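Local structure of leucine aminopeptidase 2, chloroplastic (Streptomyces sp. BC16019, 5LHJ) at residues A[327-332]-A[337-342]. The protein is an M17-family metalloaminopeptidase that acts in bottromycin maturation and probably removes N-terminal amino acids from peptides with the help of manganese. Sequence-based numbering, arbitrary orientation.
Sequences DVVRHL and TEITHT
T337 and V329 form the hydrogen-bonded antiparallel pair of a beta hairpin: T337 N donates to V329 O at 2.9 Å, and V329 N returns a bond to T337 O at 2.8 Å, both in the carbonyl plane. The T337 side chain adds a third link. With T337 OG1 anti to the carbonyl carbon (chi1 -61°), the hydroxyl meets the H331 ring at its edge, 2.8 Å from H331 NE2; either atom could be the donor (angle 143°). The other ring nitrogen, ND1, is hydrogen-bonded to D352 OD2 of helix 345-358, and V329 CG1 lies 3.7 Å above one ring face, displaced toward the rim; the bonds at both nitrogens hold the ring's rotation. A phenylalanine in place of H331 would probably cost the T337 hydroxyl and the D352 carboxylate one hydrogen bond each, weakening this polar link between hairpin and helix. E338 and V328 form the non-hydrogen-bonded pair, and the extended E338 side chain carries OE1 to a hydrogen bond with S426 OG. I339 N then donates to D327 O at 2.8 Å, almost linearly (178°). I339 CD1 comes within 4.2 Å of V329 CG2, and the side chain also touches V348. Beyond I339 lie D343 and E345, which bind manganese in this enzyme, though none is bound to this chain. Polar contacts through H331 and apolar ones through I339 thus join the hairpin to the helix that begins at E345.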
# COMPACT_ATOMS: atom_id res chain seq x y z
N ASP A 327 -3.52 -24.30 10.38
CA ASP A 327 -3.21 -25.34 11.37
C ASP A 327 -4.10 -25.21 12.59
O ASP A 327 -4.61 -24.12 12.89
CB ASP A 327 -1.74 -25.29 11.80
CG ASP A 327 -0.81 -25.88 10.74
OD1 ASP A 327 -1.29 -26.41 9.71
OD2 ASP A 327 0.42 -25.80 10.97
N VAL A 328 -4.30 -26.33 13.26
CA VAL A 328 -5.10 -26.36 14.47
C VAL A 328 -4.22 -26.87 15.60
O VAL A 328 -3.55 -27.92 15.46
CB VAL A 328 -6.39 -27.20 14.28
CG1 VAL A 328 -7.10 -27.43 15.61
CG2 VAL A 328 -7.32 -26.51 13.30
N VAL A 329 -4.22 -26.13 16.71
CA VAL A 329 -3.52 -26.51 17.93
C VAL A 329 -4.53 -27.11 18.91
O VAL A 329 -5.55 -26.49 19.21
CB VAL A 329 -2.81 -25.29 18.57
CG1 VAL A 329 -2.24 -25.65 19.93
CG2 VAL A 329 -1.74 -24.76 17.63
N ARG A 330 -4.23 -28.31 19.40
CA ARG A 330 -5.00 -28.94 20.48
C ARG A 330 -4.28 -28.66 21.80
O ARG A 330 -3.18 -29.16 22.03
CB ARG A 330 -5.14 -30.44 20.23
CG ARG A 330 -5.74 -31.27 21.36
CD ARG A 330 -7.21 -31.60 21.22
NE ARG A 330 -7.61 -32.06 19.88
CZ ARG A 330 -8.87 -32.30 19.51
NH1 ARG A 330 -9.87 -32.16 20.38
NH2 ARG A 330 -9.13 -32.67 18.26
N HIS A 331 -4.93 -27.88 22.66
CA HIS A 331 -4.31 -27.38 23.88
C HIS A 331 -4.35 -28.39 25.02
O HIS A 331 -5.00 -29.45 24.92
CB HIS A 331 -4.99 -26.07 24.31
CG HIS A 331 -4.76 -24.94 23.37
ND1 HIS A 331 -3.57 -24.25 23.29
CD2 HIS A 331 -5.58 -24.36 22.46
CE1 HIS A 331 -3.67 -23.30 22.37
NE2 HIS A 331 -4.87 -23.36 21.85
N LEU A 332 -3.66 -28.04 26.10
CA LEU A 332 -3.58 -28.86 27.33
C LEU A 332 -4.95 -29.17 27.98
O LEU A 332 -5.09 -30.21 28.63
CB LEU A 332 -2.66 -28.16 28.34
CG LEU A 332 -2.34 -28.83 29.69
CD1 LEU A 332 -1.67 -30.16 29.45
CD2 LEU A 332 -1.43 -27.93 30.50
N THR A 337 -7.55 -24.46 18.83
CA THR A 337 -7.40 -23.14 18.22
C THR A 337 -6.95 -23.26 16.78
O THR A 337 -5.98 -23.97 16.50
CB THR A 337 -6.38 -22.28 18.98
OG1 THR A 337 -6.81 -22.10 20.33
CG2 THR A 337 -6.15 -20.93 18.33
N GLU A 338 -7.64 -22.55 15.90
CA GLU A 338 -7.27 -22.42 14.50
C GLU A 338 -6.35 -21.22 14.32
O GLU A 338 -6.68 -20.11 14.75
CB GLU A 338 -8.51 -22.23 13.64
CG GLU A 338 -8.21 -22.18 12.15
CD GLU A 338 -9.40 -21.82 11.29
OE1 GLU A 338 -10.43 -21.30 11.79
OE2 GLU A 338 -9.30 -22.04 10.06
N ILE A 339 -5.19 -21.45 13.69
CA ILE A 339 -4.22 -20.39 13.41
C ILE A 339 -4.64 -19.67 12.14
O ILE A 339 -4.40 -20.14 11.02
CB ILE A 339 -2.77 -20.94 13.27
CG1 ILE A 339 -2.37 -21.77 14.50
CG2 ILE A 339 -1.78 -19.78 13.04
CD1 ILE A 339 -2.45 -21.05 15.83
N THR A 340 -5.28 -18.52 12.30
CA THR A 340 -5.68 -17.72 11.15
C THR A 340 -4.67 -16.62 10.79
O THR A 340 -4.75 -16.04 9.71
CB THR A 340 -7.07 -17.11 11.37
OG1 THR A 340 -7.06 -16.37 12.59
CG2 THR A 340 -8.13 -18.23 11.47
N HIS A 341 -3.73 -16.32 11.69
CA HIS A 341 -2.65 -15.36 11.41
C HIS A 341 -1.48 -15.73 12.32
O HIS A 341 -1.65 -15.76 13.54
CB HIS A 341 -3.14 -13.91 11.66
CG HIS A 341 -2.30 -12.86 11.00
ND1 HIS A 341 -0.97 -12.70 11.27
CD2 HIS A 341 -2.61 -11.91 10.08
CE1 HIS A 341 -0.48 -11.70 10.55
NE2 HIS A 341 -1.45 -11.22 9.80
N THR A 342 -0.31 -16.02 11.73
CA THR A 342 0.85 -16.46 12.52
C THR A 342 1.50 -15.35 13.38
O THR A 342 2.31 -15.66 14.25
CB THR A 342 1.94 -17.12 11.64
OG1 THR A 342 2.51 -16.14 10.76
CG2 THR A 342 1.37 -18.29 10.86